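Local atomic coordinates of short chain dehydrogenase/reductase (Acinetobacter baumannii, PDB entry 4IUY), a protein that probably catalyses NAD(P)(H)-dependent oxidation or reduction, as a Rossmann-fold member of the short-chain dehydrogenase/reductase family. Residues G38-F47 with F240-A251; N202-Y210 with I258-H269. All blocks are in the same frame, centred on the assembly; numbering follows the deposited sequence.

Contact 1 (G38-F47 with F240-A251)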
loop_
_atom_site.group_PDB
_atom_site.type_symbol
_atom_site.label_atom_id
_atom_site.label_comp_id
_atom_site.label_asym_id
_atom_site.label_seq_id
_atom_site.Cartn_x
_atom_site.Cartn_y
_atom_site.Cartn_z
ATOM N N GLY D 38 27.566 -0.297 -13.082
ATOM C CA GLY D 38 28.250 0.119 -11.868
ATOM C C GLY D 38 27.681 -0.564 -10.625
ATOM O O GLY D 38 28.431 -0.966 -9.740
ATOM N N LEU D 39 26.353 -0.664 -10.537
ATOM C CA LEU D 39 25.705 -1.332 -9.408
ATOM C C LEU D 39 26.047 -2.812 -9.383
ATOM O O LEU D 39 26.360 -3.368 -8.331
ATOM C CB LEU D 39 24.181 -1.157 -9.445
ATOM C CG LEU D 39 23.461 -1.876 -8.304
ATOM C CD1 LEU D 39 23.984 -1.375 -6.944
ATOM C CD2 LEU D 39 21.949 -1.754 -8.416
ATOM N N GLY D 40 25.993 -3.446 -10.547
ATOM C CA GLY D 40 26.352 -4.844 -10.629
ATOM C C GLY D 40 27.791 -5.110 -10.177
ATOM O O GLY D 40 28.057 -6.097 -9.499
ATOM N N HIS D 41 28.714 -4.232 -10.554
ATOM C CA HIS D 41 30.124 -4.323 -10.144
ATOM C C HIS D 41 30.263 -4.203 -8.623
ATOM O O HIS D 41 31.029 -4.935 -7.953
ATOM C CB HIS D 41 30.928 -3.192 -10.794
ATOM C CG HIS D 41 31.467 -3.526 -12.151
ATOM N ND1 HIS D 41 30.702 -4.118 -13.134
ATOM C CD2 HIS D 41 32.698 -3.337 -12.695
ATOM C CE1 HIS D 41 31.436 -4.286 -14.223
ATOM N NE2 HIS D 41 32.647 -3.818 -13.983
ATOM N N HIS D 42 29.538 -3.227 -8.100
ATOM C CA HIS D 42 29.550 -2.945 -6.694
ATOM C C HIS D 42 29.072 -4.169 -5.908
ATOM O O HIS D 42 29.695 -4.567 -4.928
ATOM C CB HIS D 42 28.658 -1.710 -6.391
ATOM C CG HIS D 42 28.508 -1.447 -4.937
ATOM N ND1 HIS D 42 29.422 -0.703 -4.220
ATOM C CD2 HIS D 42 27.590 -1.884 -4.044
ATOM C CE1 HIS D 42 29.047 -0.663 -2.952
ATOM N NE2 HIS D 42 27.944 -1.376 -2.817
ATOM N N ILE D 43 27.964 -4.754 -6.363
ATOM C CA ILE D 43 27.365 -5.897 -5.698
ATOM C C ILE D 43 28.333 -7.062 -5.713
ATOM O O ILE D 43 28.557 -7.677 -4.666
ATOM C CB ILE D 43 26.025 -6.294 -6.332
ATOM C CG1 ILE D 43 24.986 -5.202 -6.046
ATOM C CG2 ILE D 43 25.531 -7.654 -5.810
ATOM C CD1 ILE D 43 23.641 -5.460 -6.705
ATOM N N ALA D 44 28.934 -7.325 -6.876
ATOM C CA ALA D 44 29.911 -8.390 -6.993
ATOM C C ALA D 44 31.046 -8.206 -6.011
ATOM O O ALA D 44 31.433 -9.135 -5.308
ATOM C CB ALA D 44 30.481 -8.459 -8.416
ATOM N N GLU D 45 31.538 -6.980 -5.941
ATOM C CA GLU D 45 32.681 -6.697 -5.104
ATOM C C GLU D 45 32.322 -6.793 -3.631
ATOM O O GLU D 45 33.119 -7.272 -2.828
ATOM C CB GLU D 45 33.241 -5.340 -5.467
ATOM C CG GLU D 45 34.594 -5.085 -4.928
ATOM C CD GLU D 45 35.419 -4.274 -5.867
ATOM O OE1 GLU D 45 34.962 -4.016 -7.002
ATOM O OE2 GLU D 45 36.497 -3.829 -5.437
ATOM N N LEU D 46 31.113 -6.362 -3.291
ATOM C CA LEU D 46 30.609 -6.464 -1.930
ATOM C C LEU D 46 30.590 -7.923 -1.430
ATOM O O LEU D 46 31.123 -8.217 -0.360
ATOM C CB LEU D 46 29.199 -5.857 -1.829
ATOM C CG LEU D 46 28.479 -6.185 -0.512
ATOM C CD1 LEU D 46 29.185 -5.503 0.651
ATOM C CD2 LEU D 46 27.022 -5.794 -0.545
ATOM N N PHE D 47 29.981 -8.839 -2.183
ATOM C CA PHE D 47 29.920 -10.232 -1.725
ATOM C C PHE D 47 31.313 -10.907 -1.726
ATOM O O PHE D 47 31.630 -11.679 -0.824
ATOM C CB PHE D 47 28.865 -11.037 -2.507
ATOM C CG PHE D 47 27.441 -10.776 -2.036
ATOM C CD1 PHE D 47 26.891 -11.522 -1.005
ATOM C CD2 PHE D 47 26.688 -9.741 -2.575
ATOM C CE1 PHE D 47 25.607 -11.272 -0.546
ATOM C CE2 PHE D 47 25.398 -9.480 -2.120
ATOM C CZ PHE D 47 24.856 -10.243 -1.097
ATOM N N PHE D 240 25.716 3.597 -3.627
ATOM C CA PHE D 240 25.761 2.122 -3.707
ATOM C C PHE D 240 25.910 1.483 -2.317
ATOM O O PHE D 240 25.288 0.482 -2.014
ATOM C CB PHE D 240 26.921 1.679 -4.602
ATOM C CG PHE D 240 26.678 1.890 -6.074
ATOM C CD1 PHE D 240 25.385 2.019 -6.570
ATOM C CD2 PHE D 240 27.750 1.982 -6.957
ATOM C CE1 PHE D 240 25.168 2.210 -7.908
ATOM C CE2 PHE D 240 27.545 2.179 -8.305
ATOM C CZ PHE D 240 26.252 2.284 -8.787
ATOM N N ASP D 241 26.752 2.086 -1.487
ATOM C CA ASP D 241 26.978 1.642 -0.120
ATOM C C ASP D 241 25.723 1.592 0.728
ATOM O O ASP D 241 25.654 0.790 1.674
ATOM C CB ASP D 241 28.009 2.534 0.585
ATOM C CG ASP D 241 29.427 2.173 0.234
ATOM O OD1 ASP D 241 29.664 1.015 -0.179
ATOM O OD2 ASP D 241 30.308 3.037 0.400
ATOM N N ASP D 242 24.731 2.423 0.391
ATOM C CA ASP D 242 23.481 2.413 1.158
ATOM C C ASP D 242 22.783 1.053 1.073
ATOM O O ASP D 242 21.966 0.735 1.942
ATOM C CB ASP D 242 22.524 3.525 0.691
ATOM C CG ASP D 242 23.059 4.927 0.990
ATOM O OD1 ASP D 242 23.899 5.062 1.913
ATOM O OD2 ASP D 242 22.639 5.892 0.296
ATOM N N LEU D 243 23.122 0.273 0.041
ATOM C CA LEU D 243 22.484 -1.016 -0.267
ATOM C C LEU D 243 23.126 -2.233 0.405
ATOM O O LEU D 243 22.547 -3.322 0.447
ATOM C CB LEU D 243 22.486 -1.261 -1.791
ATOM C CG LEU D 243 21.917 -0.068 -2.563
ATOM C CD1 LEU D 243 21.941 -0.319 -4.072
ATOM C CD2 LEU D 243 20.512 0.227 -2.062
ATOM N N ASN D 244 24.331 -2.045 0.906
ATOM C CA ASN D 244 25.093 -3.137 1.466
ATOM C C ASN D 244 24.348 -3.878 2.566
ATOM O O ASN D 244 24.199 -5.104 2.514
ATOM C CB ASN D 244 26.461 -2.632 1.915
ATOM C CG ASN D 244 27.332 -2.193 0.723
ATOM O OD1 ASN D 244 26.892 -2.220 -0.425
ATOM N ND2 ASN D 244 28.553 -1.771 1.001
ATOM N N GLY D 245 23.841 -3.121 3.533
ATOM C CA GLY D 245 23.125 -3.703 4.652
ATOM C C GLY D 245 21.937 -4.560 4.249
ATOM O O GLY D 245 21.845 -5.705 4.671
ATOM N N PRO D 246 20.998 -3.997 3.476
ATOM C CA PRO D 246 19.862 -4.797 3.002
ATOM C C PRO D 246 20.282 -6.018 2.158
ATOM O O PRO D 246 19.666 -7.078 2.272
ATOM C CB PRO D 246 19.075 -3.806 2.141
ATOM C CG PRO D 246 19.413 -2.463 2.684
ATOM C CD PRO D 246 20.849 -2.558 3.143
ATOM N N LEU D 247 21.304 -5.867 1.324
ATOM C CA LEU D 247 21.787 -6.977 0.478
ATOM C C LEU D 247 22.293 -8.136 1.308
ATOM O O LEU D 247 21.989 -9.291 1.018
ATOM C CB LEU D 247 22.893 -6.520 -0.475
ATOM C CG LEU D 247 22.444 -5.757 -1.721
ATOM C CD1 LEU D 247 23.646 -5.018 -2.325
ATOM C CD2 LEU D 247 21.824 -6.707 -2.736
ATOM N N LEU D 248 23.082 -7.815 2.328
ATOM C CA LEU D 248 23.647 -8.828 3.196
ATOM C C LEU D 248 22.566 -9.466 4.061
ATOM O O LEU D 248 22.575 -10.694 4.263
ATOM C CB LEU D 248 24.783 -8.255 4.048
ATOM C CG LEU D 248 26.094 -7.933 3.318
ATOM C CD1 LEU D 248 27.138 -7.419 4.264
ATOM C CD2 LEU D 248 26.631 -9.142 2.557
ATOM N N LEU D 249 21.619 -8.653 4.525
ATOM C CA LEU D 249 20.473 -9.154 5.287
ATOM C C LEU D 249 19.707 -10.224 4.514
ATOM O O LEU D 249 19.410 -11.281 5.048
ATOM C CB LEU D 249 19.509 -8.007 5.633
ATOM C CG LEU D 249 18.188 -8.372 6.317
ATOM C CD1 LEU D 249 18.433 -8.891 7.749
ATOM C CD2 LEU D 249 17.239 -7.201 6.307
ATOM N N LEU D 250 19.345 -9.915 3.268
ATOM C CA LEU D 250 18.478 -10.770 2.462
ATOM C C LEU D 250 19.211 -11.955 1.828
ATOM O O LEU D 250 18.577 -12.830 1.229
ATOM C CB LEU D 250 17.769 -9.944 1.393
ATOM C CG LEU D 250 16.875 -8.836 1.961
ATOM C CD1 LEU D 250 16.254 -8.033 0.823
ATOM C CD2 LEU D 250 15.792 -9.417 2.895
ATOM N N ALA D 251 20.545 -11.961 1.917
ATOM C CA ALA D 251 21.329 -13.059 1.382
ATOM C C ALA D 251 21.834 -14.006 2.469
ATOM O O ALA D 251 22.459 -15.026 2.173
ATOM C CB ALA D 251 22.487 -12.552 0.565
#
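The one polar link between helix 38-47 and segment 240-251 runs from His42 NE2 to Asn244 OD1, 2.7 Å with an N-H...O angle of 162°. It is well directed at both ends: the oxygen lies close to the imidazole plane, the nitrogen meets a lone pair in the carbonyl plane, and ring and amide are nearly coplanar. Asn244 ND2 also makes a weak bond to Asp241 OD1, which sits at the imidazole edge 3.3 Å from His42 CE1; so near a carboxylate, the ring's positive form would probably be favoured.

Aromatic and CH-pi contacts come next. Phe240 CB stands over the centre of the His42 ring, 3.4 Å from its centroid. The Phe240 ring in turn lies against the start of the helix, with Leu39 CA over its face and Gly38 O 3.6 Å from Phe240 CE2.

The remainder is aliphatic, as suits a buried seam. Leu39 CD1 meets Leu243 CD1 at 3.7 Å, and the CD1 branch of Leu247 fits against Ile43 CG1 and Leu46 CD2. With CG anti to the carbonyl carbon (chi1 -78°), Phe47 swings toward the other helix and sets CE1 3.6 Å from Ala251 CB, a small residue that admits the ring edge.

The helix axes cross at -58°, 11.2 Å apart. Helix 244-251 lies beside helix 38-49 on the same face of the sheet, where Leu247 and Leu250 rest on Ile206 of strand 202-208, while Ala44 packs on helix 65-75.

Contact 2 (N202-Y210 with I258-H269); sequences NVNAIAPGY and ITGIEIKVDGGH
The Tyr210 and His269 rings meet rim to rim, planes 50° apart, with Tyr210 CD2 3.5 Å from His269 CE1 and neither ring over the other's face. A water beside them accepts from Tyr210 N and lies 3.0 Å from His269 ND1, while Tyr210 OH bonds Asn172. At the far end two flat amides close on one acceptor: Asn202 ND2 and Asn204 ND2 each lie 3.0 Å from Ile258 O, which is close to both amide planes. Asn202 donates nearly along the carbonyl axis, Asn204 from above the carbonyl plane; Asn202 OD1 is hydrogen-bonded to Ser159. Asn204 OD1 accepts from Ile261 N, so both ends of this amide serve the bend before strand 262-265. Asparagine suits the place, offering donor and acceptor side by side. Thr259 OG1, anti to its own backbone N (chi1 -164°), takes the N-H of Val203, and Gly260 adopts a positive phi that favours glycine.

Between these ends runs the outer pair of a seven-stranded parallel Rossmann sheet, order 3-2-1-4-5-6-7, with strand 262-265 outermost within the chain. Its backbone bonds include Ile263 N to Ala205 O and, almost straight at 177°, Ala207 N to Ile263 O. Ala205 and Ala207 are small enough to lie under Glu262, whose CD is 3.5 Å from Ala207 CB and whose carboxylate reaches Arg186, Thr164 and Ser168. On the other face Ile206 and Val265 point the same way, CG2 to CG2 4.2 Å. Past the strand Gly209 N bonds Val265 O, and Asp266 OD1 accepts from Gly268 N in an Asx turn, OD2 from Ser270 N.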
loop_
_atom_site.group_PDB
_atom_site.type_symbol
_atom_site.label_atom_id
_atom_site.label_comp_id
_atom_site.label_asym_id
_atom_site.label_seq_id
_atom_site.Cartn_x
_atom_site.Cartn_y
_atom_site.Cartn_z
ATOM N N ASN D 202 13.525 -18.209 0.344
ATOM C CA ASN D 202 12.856 -16.935 0.579
ATOM C C ASN D 202 13.124 -15.932 -0.578
ATOM O O ASN D 202 14.190 -15.952 -1.212
ATOM C CB ASN D 202 13.192 -16.340 1.967
ATOM C CG ASN D 202 14.671 -16.024 2.139
ATOM O OD1 ASN D 202 15.526 -16.578 1.439
ATOM N ND2 ASN D 202 14.982 -15.135 3.090
ATOM N N VAL D 203 12.145 -15.071 -0.843
ATOM C CA VAL D 203 12.193 -14.189 -1.996
ATOM C C VAL D 203 11.853 -12.765 -1.552
ATOM O O VAL D 203 10.758 -12.499 -1.043
ATOM C CB VAL D 203 11.204 -14.641 -3.093
ATOM C CG1 VAL D 203 11.362 -13.774 -4.339
ATOM C CG2 VAL D 203 11.411 -16.151 -3.447
ATOM N N ASN D 204 12.803 -11.856 -1.748
ATOM C CA ASN D 204 12.649 -10.472 -1.312
ATOM C C ASN D 204 13.143 -9.469 -2.343
ATOM O O ASN D 204 13.830 -9.821 -3.308
ATOM C CB ASN D 204 13.366 -10.254 0.015
ATOM C CG ASN D 204 12.747 -11.039 1.125
ATOM O OD1 ASN D 204 11.665 -10.696 1.627
ATOM N ND2 ASN D 204 13.383 -12.147 1.480
ATOM N N ALA D 205 12.784 -8.210 -2.136
ATOM C CA ALA D 205 13.139 -7.161 -3.073
ATOM C C ALA D 205 13.849 -6.006 -2.395
ATOM O O ALA D 205 13.614 -5.714 -1.234
ATOM C CB ALA D 205 11.859 -6.648 -3.812
ATOM N N ILE D 206 14.710 -5.341 -3.146
ATOM C CA ILE D 206 15.281 -4.084 -2.732
ATOM C C ILE D 206 14.916 -3.020 -3.755
ATOM O O ILE D 206 15.081 -3.232 -4.967
ATOM C CB ILE D 206 16.803 -4.182 -2.623
ATOM C CG1 ILE D 206 17.148 -5.163 -1.496
ATOM C CG2 ILE D 206 17.390 -2.779 -2.366
ATOM C CD1 ILE D 206 18.608 -5.576 -1.433
ATOM N N ALA D 207 14.413 -1.891 -3.263
ATOM C CA ALA D 207 13.953 -0.796 -4.106
ATOM C C ALA D 207 14.823 0.442 -3.892
ATOM O O ALA D 207 14.591 1.222 -2.980
ATOM C CB ALA D 207 12.477 -0.468 -3.791
ATOM N N PRO D 208 15.840 0.622 -4.734
ATOM C CA PRO D 208 16.694 1.802 -4.595
ATOM C C PRO D 208 15.956 3.054 -5.051
ATOM O O PRO D 208 15.109 2.943 -5.941
ATOM C CB PRO D 208 17.845 1.519 -5.578
ATOM C CG PRO D 208 17.691 0.088 -5.971
ATOM C CD PRO D 208 16.257 -0.229 -5.860
ATOM N N GLY D 209 16.290 4.211 -4.475
ATOM C CA GLY D 209 15.884 5.492 -5.044
ATOM C C GLY D 209 16.788 5.861 -6.210
ATOM O O GLY D 209 17.390 4.989 -6.808
ATOM N N TYR D 210 16.908 7.145 -6.528
ATOM C CA TYR D 210 17.777 7.572 -7.609
ATOM C C TYR D 210 19.237 7.503 -7.216
ATOM O O TYR D 210 19.682 8.152 -6.271
ATOM C CB TYR D 210 17.426 8.977 -8.087
ATOM C CG TYR D 210 16.110 9.052 -8.820
ATOM C CD1 TYR D 210 16.043 8.844 -10.195
ATOM C CD2 TYR D 210 14.930 9.317 -8.143
ATOM C CE1 TYR D 210 14.822 8.916 -10.873
ATOM C CE2 TYR D 210 13.712 9.380 -8.809
ATOM C CZ TYR D 210 13.661 9.191 -10.158
ATOM O OH TYR D 210 12.440 9.260 -10.784
ATOM N N ILE D 258 12.384 -13.695 6.822
ATOM C CA ILE D 258 11.822 -12.629 6.021
ATOM C C ILE D 258 11.603 -13.126 4.619
ATOM O O ILE D 258 12.538 -13.557 3.982
ATOM C CB ILE D 258 12.810 -11.429 5.934
ATOM C CG1 ILE D 258 13.132 -10.885 7.318
ATOM C CG2 ILE D 258 12.276 -10.318 5.005
ATOM C CD1 ILE D 258 14.124 -9.720 7.259
ATOM N N THR D 259 10.375 -13.064 4.133
ATOM C CA THR D 259 10.116 -13.384 2.738
ATOM C C THR D 259 8.936 -12.560 2.233
ATOM O O THR D 259 7.968 -12.341 2.975
ATOM C CB THR D 259 9.890 -14.905 2.486
ATOM O OG1 THR D 259 10.018 -15.171 1.080
ATOM C CG2 THR D 259 8.506 -15.381 2.952
ATOM N N GLY D 260 9.032 -12.093 0.987
ATOM C CA GLY D 260 7.934 -11.376 0.361
ATOM C C GLY D 260 7.885 -9.881 0.591
ATOM O O GLY D 260 6.826 -9.282 0.449
ATOM N N ILE D 261 9.014 -9.269 0.941
ATOM C CA ILE D 261 9.011 -7.850 1.262
ATOM C C ILE D 261 9.861 -7.057 0.293
ATOM O O ILE D 261 10.711 -7.610 -0.405
ATOM C CB ILE D 261 9.495 -7.561 2.722
ATOM C CG1 ILE D 261 11.009 -7.650 2.817
ATOM C CG2 ILE D 261 8.829 -8.520 3.730
ATOM C CD1 ILE D 261 11.553 -7.010 4.048
ATOM N N GLU D 262 9.632 -5.749 0.269
ATOM C CA GLU D 262 10.460 -4.849 -0.505
ATOM C C GLU D 262 11.006 -3.793 0.448
ATOM O O GLU D 262 10.248 -3.060 1.090
ATOM C CB GLU D 262 9.651 -4.203 -1.634
ATOM C CG GLU D 262 10.426 -3.180 -2.453
ATOM C CD GLU D 262 9.525 -2.374 -3.386
ATOM O OE1 GLU D 262 8.702 -1.551 -2.894
ATOM O OE2 GLU D 262 9.668 -2.534 -4.611
ATOM N N ILE D 263 12.323 -3.758 0.564
ATOM C CA ILE D 263 13.040 -2.770 1.368
ATOM C C ILE D 263 13.427 -1.574 0.487
ATOM O O ILE D 263 14.252 -1.700 -0.442
ATOM C CB ILE D 263 14.317 -3.390 1.968
ATOM C CG1 ILE D 263 13.961 -4.567 2.888
ATOM C CG2 ILE D 263 15.153 -2.328 2.699
ATOM C CD1 ILE D 263 15.201 -5.241 3.554
ATOM N N LYS D 264 12.833 -0.423 0.772
ATOM C CA LYS D 264 13.149 0.804 0.042
ATOM C C LYS D 264 14.405 1.417 0.605
ATOM O O LYS D 264 14.569 1.480 1.816
ATOM C CB LYS D 264 11.997 1.803 0.090
ATOM C CG LYS D 264 10.721 1.293 -0.591
ATOM C CD LYS D 264 9.609 2.332 -0.500
ATOM C CE LYS D 264 9.159 2.516 0.930
ATOM N NZ LYS D 264 8.180 3.633 1.023
ATOM N N VAL D 265 15.317 1.805 -0.277
ATOM C CA VAL D 265 16.546 2.474 0.142
ATOM C C VAL D 265 16.600 3.766 -0.658
ATOM O O VAL D 265 17.027 3.787 -1.830
ATOM C CB VAL D 265 17.799 1.562 -0.111
ATOM C CG1 VAL D 265 19.044 2.207 0.378
ATOM C CG2 VAL D 265 17.634 0.182 0.571
ATOM N N ASP D 266 16.136 4.849 -0.044
ATOM C CA ASP D 266 15.898 6.061 -0.807
ATOM C C ASP D 266 16.042 7.358 0.007
ATOM O O ASP D 266 15.680 8.425 -0.483
ATOM C CB ASP D 266 14.501 5.992 -1.463
ATOM C CG ASP D 266 13.344 6.062 -0.440
ATOM O OD1 ASP D 266 13.581 5.964 0.793
ATOM O OD2 ASP D 266 12.178 6.213 -0.878
ATOM N N GLY D 267 16.558 7.280 1.239
ATOM C CA GLY D 267 16.691 8.483 2.061
ATOM C C GLY D 267 15.362 9.217 2.252
ATOM O O GLY D 267 15.332 10.438 2.446
ATOM N N GLY D 268 14.261 8.460 2.203
ATOM C CA GLY D 268 12.936 8.989 2.453
ATOM C C GLY D 268 12.238 9.582 1.247
ATOM O O GLY D 268 11.131 10.122 1.380
ATOM N N HIS D 269 12.851 9.433 0.070
ATOM C CA HIS D 269 12.313 10.019 -1.154
ATOM C C HIS D 269 10.818 9.672 -1.394
ATOM O O HIS D 269 9.993 10.557 -1.685
ATOM C CB HIS D 269 13.146 9.592 -2.363
ATOM C CG HIS D 269 12.916 10.441 -3.573
ATOM N ND1 HIS D 269 13.552 10.218 -4.775
ATOM C CD2 HIS D 269 12.149 11.543 -3.752
ATOM C CE1 HIS D 269 13.152 11.119 -5.655
ATOM N NE2 HIS D 269 12.314 11.944 -5.055
HETATM O O HOH W 1 16.021 8.637 -4.367
#

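Both contacts are largely buried, and they adjoin: helix 244-251 of contact 1 leads along the chain to strand 262-265 of contact 2 and covers the sheet face that carries Ile206 and Val265. Leu243 CD2 lies 3.5 Å from Val265 CG1, and Leu247 CD2 3.6 Å from Ile206 CD1. Contact 1 joins two helices, so it rests on aliphatic and aromatic side chains with a single polar bond at its partly exposed end. Contact 2 joins two strands and is held mainly by backbone bonds, supplemented by asparagine and threonine side chains beyond the regular pairing. Each also touches the second subunit: Pro246 packs on Ile258 of the second subunit, and Ile258 on Pro246 of that subunit.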